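Local coordinates for reticulocyte-binding protein 2a (Plasmodium vivax, PDB 4Z8N) that probably helps the malaria parasite recognise and invade young red blood cells, through the largely helical erythrocyte-binding domain described here, at residues L5-F10 / L212-I217; S202-L207 / A285-K290. One frame throughout, in Å; residues are numbered along the deposited sequence.

How the contacts relate
Both contacts draw on helix 199-237: contact 2 uses an early turn and contact 1 lies about a turn further on, with centres about 19 Å apart and nearest atoms about 5 Å apart, so that they do not touch. Their partners differ in kind. In contact 1 the helix meets the N-terminal segment 5-10, about 8 Å from the centre of the chain; in contact 2 it meets helix 246-297, about 27 Å from that centre. Helix 246-297 also borders contact 1, where T273 lies against both Y7 and I214. Neither contact lies near E120, which binds calcium in a structure of this protein, though no calcium is bound to this chain here.

Contact 1 (L5-F10 / L212-I217); sequences LRYLDF and LDIITI
D9, whose CB lies 4.3 Å from CG2 of I217, carries a carboxylate gripped at both oxygens by groups beyond the two segments. OD2 forms a salt bridge with R269 and takes a hydrogen bond from H221, one helical turn beyond I217; OD1 is bonded to the backbone N of T20 and to S19 OG. An aspartate suits this buried place because its short side chain can tie helix 246-297, helix 199-237 and the neighbouring strand together, and the arginine probably favours its charged form.

Across the segments themselves the touching side-chain atoms are carbons, set against a ring and against backbone carbonyl oxygens. I214 lays the end of its chain over one face of the Y7 ring: CD1 stands 3.7 Å from the ring centroid, directly on the normal, a CH-pi contact, while CG1 comes within 3.5 Å of CD1 of Y7. The tyrosine reaches this place with its CG between the backbone N and carbonyl carbon (chi1 59°), and its broad flat face suits an unbranched ethyl end. One turn on, I217 brings both CG2 and CD1 to 3.4 Å from the O of Y7, and CD1 also lies 3.7 Å from the O of D9. The chemistry divides the work: the carboxylate fixes the N-terminal segment by directional bonds, whereas the isoleucines meet its ring and backbone through van der Waals and CH-pi contact.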
loop_
_atom_site.group_PDB
_atom_site.type_symbol
_atom_site.label_atom_id
_atom_site.label_comp_id
_atom_site.label_asym_id
_atom_site.label_seq_id
_atom_site.Cartn_x
_atom_site.Cartn_y
_atom_site.Cartn_z
ATOM N N LEU A 5 -6.048 -6.828 6.200
ATOM C CA LEU A 5 -6.056 -6.074 4.946
ATOM C C LEU A 5 -5.866 -4.575 5.163
ATOM O O LEU A 5 -5.707 -3.820 4.207
ATOM C CB LEU A 5 -7.354 -6.319 4.177
ATOM C CG LEU A 5 -7.551 -7.730 3.624
ATOM C CD1 LEU A 5 -8.638 -7.745 2.560
ATOM C CD2 LEU A 5 -6.246 -8.276 3.070
ATOM N N ARG A 6 -5.880 -4.147 6.419
ATOM C CA ARG A 6 -5.636 -2.746 6.743
ATOM C C ARG A 6 -4.196 -2.332 6.455
ATOM O O ARG A 6 -3.906 -1.143 6.315
ATOM C CB ARG A 6 -5.966 -2.469 8.211
ATOM C CG ARG A 6 -7.453 -2.356 8.500
ATOM C CD ARG A 6 -7.711 -1.879 9.921
ATOM N NE ARG A 6 -7.231 -2.827 10.922
ATOM C CZ ARG A 6 -7.337 -2.642 12.233
ATOM N NH1 ARG A 6 -7.908 -1.543 12.706
ATOM N NH2 ARG A 6 -6.875 -3.557 13.075
ATOM N N TYR A 7 -3.297 -3.310 6.362
ATOM C CA TYR A 7 -1.875 -3.007 6.212
ATOM C C TYR A 7 -1.136 -3.937 5.255
ATOM O O TYR A 7 -0.057 -3.597 4.770
ATOM C CB TYR A 7 -1.180 -3.040 7.581
ATOM C CG TYR A 7 -1.285 -4.362 8.319
ATOM C CD1 TYR A 7 -0.377 -5.391 8.088
ATOM C CD2 TYR A 7 -2.290 -4.576 9.255
ATOM C CE1 TYR A 7 -0.471 -6.597 8.771
ATOM C CE2 TYR A 7 -2.393 -5.774 9.939
ATOM C CZ TYR A 7 -1.483 -6.782 9.694
ATOM O OH TYR A 7 -1.593 -7.972 10.380
ATOM N N LEU A 8 -1.700 -5.108 4.983
ATOM C CA LEU A 8 -0.949 -6.124 4.255
ATOM C C LEU A 8 -0.897 -5.863 2.753
ATOM O O LEU A 8 -1.830 -6.174 2.016
ATOM C CB LEU A 8 -1.526 -7.517 4.515
ATOM C CG LEU A 8 -0.690 -8.654 3.917
ATOM C CD1 LEU A 8 0.759 -8.575 4.387
ATOM C CD2 LEU A 8 -1.288 -10.010 4.252
ATOM N N ASP A 9 0.214 -5.285 2.318
ATOM C CA ASP A 9 0.524 -5.137 0.905
ATOM C C ASP A 9 1.861 -5.817 0.651
ATOM O O ASP A 9 2.590 -6.111 1.596
ATOM C CB ASP A 9 0.575 -3.663 0.499
ATOM C CG ASP A 9 -0.769 -2.975 0.631
ATOM O OD1 ASP A 9 -1.803 -3.640 0.411
ATOM O OD2 ASP A 9 -0.794 -1.769 0.950
ATOM N N PHE A 10 2.189 -6.069 -0.611
ATOM C CA PHE A 10 3.436 -6.756 -0.930
ATOM C C PHE A 10 4.315 -5.946 -1.875
ATOM O O PHE A 10 3.931 -5.660 -3.010
ATOM C CB PHE A 10 3.141 -8.130 -1.532
ATOM C CG PHE A 10 2.293 -8.998 -0.652
ATOM C CD1 PHE A 10 2.833 -9.605 0.472
ATOM C CD2 PHE A 10 0.952 -9.196 -0.937
ATOM C CE1 PHE A 10 2.055 -10.396 1.291
ATOM C CE2 PHE A 10 0.165 -9.987 -0.121
ATOM C CZ PHE A 10 0.717 -10.591 0.993
ATOM N N LEU A 212 6.884 -4.363 13.458
ATOM C CA LEU A 212 8.008 -3.897 12.655
ATOM C C LEU A 212 7.741 -4.137 11.167
ATOM O O LEU A 212 8.105 -3.314 10.325
ATOM C CB LEU A 212 9.309 -4.583 13.089
ATOM C CG LEU A 212 9.897 -4.135 14.434
ATOM C CD1 LEU A 212 11.072 -5.013 14.840
ATOM C CD2 LEU A 212 10.323 -2.676 14.388
ATOM N N ASP A 213 7.091 -5.255 10.851
ATOM C CA ASP A 213 6.732 -5.576 9.466
ATOM C C ASP A 213 5.720 -4.589 8.900
ATOM O O ASP A 213 5.813 -4.184 7.742
ATOM C CB ASP A 213 6.168 -6.994 9.367
ATOM C CG ASP A 213 7.231 -8.056 9.533
ATOM O OD1 ASP A 213 8.407 -7.777 9.214
ATOM O OD2 ASP A 213 6.889 -9.169 9.981
ATOM N N ILE A 214 4.742 -4.226 9.721
ATOM C CA ILE A 214 3.754 -3.221 9.349
ATOM C C ILE A 214 4.439 -1.881 9.080
ATOM O O ILE A 214 4.105 -1.185 8.120
ATOM C CB ILE A 214 2.685 -3.053 10.449
ATOM C CG1 ILE A 214 1.813 -4.306 10.543
ATOM C CG2 ILE A 214 1.815 -1.845 10.175
ATOM C CD1 ILE A 214 0.802 -4.261 11.670
ATOM N N ILE A 215 5.402 -1.526 9.924
ATOM C CA ILE A 215 6.153 -0.283 9.747
ATOM C C ILE A 215 6.943 -0.305 8.438
ATOM O O ILE A 215 6.988 0.695 7.718
ATOM C CB ILE A 215 7.100 -0.024 10.939
ATOM C CG1 ILE A 215 6.279 0.331 12.180
ATOM C CG2 ILE A 215 8.082 1.101 10.630
ATOM C CD1 ILE A 215 7.107 0.642 13.397
ATOM N N THR A 216 7.542 -1.452 8.124
ATOM C CA THR A 216 8.264 -1.618 6.864
ATOM C C THR A 216 7.354 -1.351 5.660
ATOM O O THR A 216 7.733 -0.633 4.736
ATOM C CB THR A 216 8.872 -3.027 6.749
ATOM O OG1 THR A 216 9.857 -3.203 7.775
ATOM C CG2 THR A 216 9.535 -3.217 5.395
ATOM N N ILE A 217 6.154 -1.925 5.681
ATOM C CA ILE A 217 5.157 -1.656 4.647
ATOM C C ILE A 217 4.759 -0.178 4.641
ATOM O O ILE A 217 4.651 0.446 3.584
ATOM C CB ILE A 217 3.893 -2.519 4.845
ATOM C CG1 ILE A 217 4.240 -4.003 4.745
ATOM C CG2 ILE A 217 2.834 -2.163 3.816
ATOM C CD1 ILE A 217 3.083 -4.922 5.090
#

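Contact 2 (S202-L207 / A285-K290)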
loop_
_atom_site.group_PDB
_atom_site.type_symbol
_atom_site.label_atom_id
_atom_site.label_comp_id
_atom_site.label_asym_id
_atom_site.label_seq_id
_atom_site.Cartn_x
_atom_site.Cartn_y
_atom_site.Cartn_z
ATOM N N SER A 202 6.744 -15.448 23.943
ATOM C CA SER A 202 6.656 -15.764 22.523
ATOM C C SER A 202 5.710 -14.809 21.802
ATOM O O SER A 202 5.981 -14.390 20.677
ATOM C CB SER A 202 6.200 -17.210 22.326
ATOM O OG SER A 202 7.105 -18.115 22.934
ATOM N N ALA A 203 4.608 -14.455 22.457
ATOM C CA ALA A 203 3.619 -13.550 21.870
ATOM C C ALA A 203 4.161 -12.127 21.687
ATOM O O ALA A 203 3.884 -11.472 20.685
ATOM C CB ALA A 203 2.354 -13.529 22.728
ATOM N N ILE A 204 4.924 -11.662 22.673
ATOM C CA ILE A 204 5.539 -10.335 22.664
ATOM C C ILE A 204 6.493 -10.205 21.483
ATOM O O ILE A 204 6.438 -9.265 20.681
ATOM C CB ILE A 204 6.300 -10.095 23.984
ATOM C CG1 ILE A 204 5.319 -9.905 25.133
ATOM C CG2 ILE A 204 7.220 -8.907 23.897
ATOM C CD1 ILE A 204 5.990 -9.712 26.468
ATOM N N ASN A 205 7.393 -11.172 21.438
ATOM C CA ASN A 205 8.249 -11.507 20.318
ATOM C C ASN A 205 7.585 -11.561 18.947
ATOM O O ASN A 205 8.108 -10.980 18.011
ATOM C CB ASN A 205 8.856 -12.837 20.697
ATOM C CG ASN A 205 10.154 -12.684 21.437
ATOM O OD1 ASN A 205 11.184 -12.693 20.785
ATOM N ND2 ASN A 205 10.089 -12.184 22.711
ATOM N N PHE A 206 6.435 -12.222 18.826
ATOM C CA PHE A 206 5.684 -12.225 17.563
ATOM C C PHE A 206 5.038 -10.872 17.217
ATOM O O PHE A 206 5.084 -10.412 16.068
ATOM C CB PHE A 206 4.606 -13.300 17.616
ATOM C CG PHE A 206 3.627 -13.241 16.483
ATOM C CD1 PHE A 206 3.986 -13.681 15.221
ATOM C CD2 PHE A 206 2.342 -12.765 16.684
ATOM C CE1 PHE A 206 3.090 -13.642 14.183
ATOM C CE2 PHE A 206 1.441 -12.723 15.649
ATOM C CZ PHE A 206 1.813 -13.162 14.396
ATOM N N LEU A 207 4.412 -10.261 18.219
ATOM C CA LEU A 207 3.722 -8.982 18.054
ATOM C C LEU A 207 4.681 -7.829 17.731
ATOM O O LEU A 207 4.411 -7.040 16.831
ATOM C CB LEU A 207 2.917 -8.657 19.310
ATOM C CG LEU A 207 1.957 -7.476 19.205
ATOM C CD1 LEU A 207 1.132 -7.560 17.934
ATOM C CD2 LEU A 207 1.058 -7.460 20.410
ATOM N N ALA A 285 1.279 -3.637 24.915
ATOM C CA ALA A 285 1.402 -3.046 26.244
ATOM C C ALA A 285 0.806 -3.976 27.296
ATOM O O ALA A 285 1.353 -4.120 28.390
ATOM C CB ALA A 285 0.728 -1.685 26.290
ATOM N N ASN A 286 -0.313 -4.607 26.956
ATOM C CA ASN A 286 -0.938 -5.582 27.841
ATOM C C ASN A 286 -0.065 -6.821 28.016
ATOM O O ASN A 286 0.015 -7.380 29.109
ATOM C CB ASN A 286 -2.316 -5.984 27.311
ATOM C CG ASN A 286 -3.351 -4.897 27.497
ATOM O OD1 ASN A 286 -3.314 -4.150 28.476
ATOM N ND2 ASN A 286 -4.286 -4.803 26.560
ATOM N N LEU A 287 0.580 -7.241 26.931
ATOM C CA LEU A 287 1.493 -8.379 26.966
ATOM C C LEU A 287 2.693 -8.093 27.863
ATOM O O LEU A 287 3.129 -8.961 28.620
ATOM C CB LEU A 287 1.961 -8.733 25.552
ATOM C CG LEU A 287 1.014 -9.615 24.732
ATOM C CD1 LEU A 287 1.447 -9.651 23.280
ATOM C CD2 LEU A 287 0.972 -11.023 25.302
ATOM N N TYR A 288 3.223 -6.875 27.775
ATOM C CA TYR A 288 4.317 -6.450 28.645
ATOM C C TYR A 288 3.914 -6.525 30.117
ATOM O O TYR A 288 4.674 -7.018 30.950
ATOM C CB TYR A 288 4.759 -5.025 28.310
ATOM C CG TYR A 288 5.638 -4.892 27.082
ATOM C CD1 TYR A 288 6.555 -5.878 26.740
ATOM C CD2 TYR A 288 5.554 -3.767 26.274
ATOM C CE1 TYR A 288 7.360 -5.747 25.619
ATOM C CE2 TYR A 288 6.354 -3.626 25.155
ATOM C CZ TYR A 288 7.253 -4.617 24.830
ATOM O OH TYR A 288 8.044 -4.469 23.712
ATOM N N ASN A 289 2.718 -6.032 30.430
ATOM C CA ASN A 289 2.221 -6.044 31.804
ATOM C C ASN A 289 1.974 -7.455 32.327
ATOM O O ASN A 289 2.172 -7.730 33.510
ATOM C CB ASN A 289 0.937 -5.220 31.913
ATOM C CG ASN A 289 1.212 -3.743 32.113
ATOM O OD1 ASN A 289 1.566 -3.309 33.210
ATOM N ND2 ASN A 289 1.051 -2.963 31.054
ATOM N N LYS A 290 1.537 -8.342 31.442
ATOM C CA LYS A 290 1.328 -9.738 31.804
ATOM C C LYS A 290 2.659 -10.383 32.178
ATOM O O LYS A 290 2.746 -11.130 33.153
ATOM C CB LYS A 290 0.661 -10.496 30.652
ATOM C CG LYS A 290 0.546 -11.999 30.857
ATOM C CD LYS A 290 -0.524 -12.353 31.875
ATOM C CE LYS A 290 -0.714 -13.858 31.955
ATOM N NZ LYS A 290 -1.786 -14.236 32.912
#
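L287 reaches from helix 246-297 into the side of helix 199-237, where its CB and both its methyls meet partners. Its CB lies 3.6 Å from CG1 of I204, the two side chains lying alongside with their ends pointing oppositely. Beyond CG the branches separate: CD1 meets CD2 of L207 at 3.6 Å, and CD2 rests 3.8 Å from CB of A203. The small alanine lets the leucine come close to the helix backbone, while the forked leucine can touch all three neighbours at once.

I204 returns the approach. With CG1 anti to its carbonyl carbon (chi1 -71°), it sends CD1 to 3.7 Å from the O of L287, and its other branch, CG2, comes obliquely to CE1 of Y288 at 3.6 Å. Tyrosine suits this border, since its ring carbons join the apolar contact while OH is hydrogen-bonded to Q208, next to L207 on the facing helix. The segment axes approach to 9.7 Å and run nearly antiparallel, at 155°. L287, set among A203, I204 and L207, interlocks the two helices, an arrangement typical of the antiparallel helix packing that builds this domain, in keeping with the Rh5 coiled-coil family.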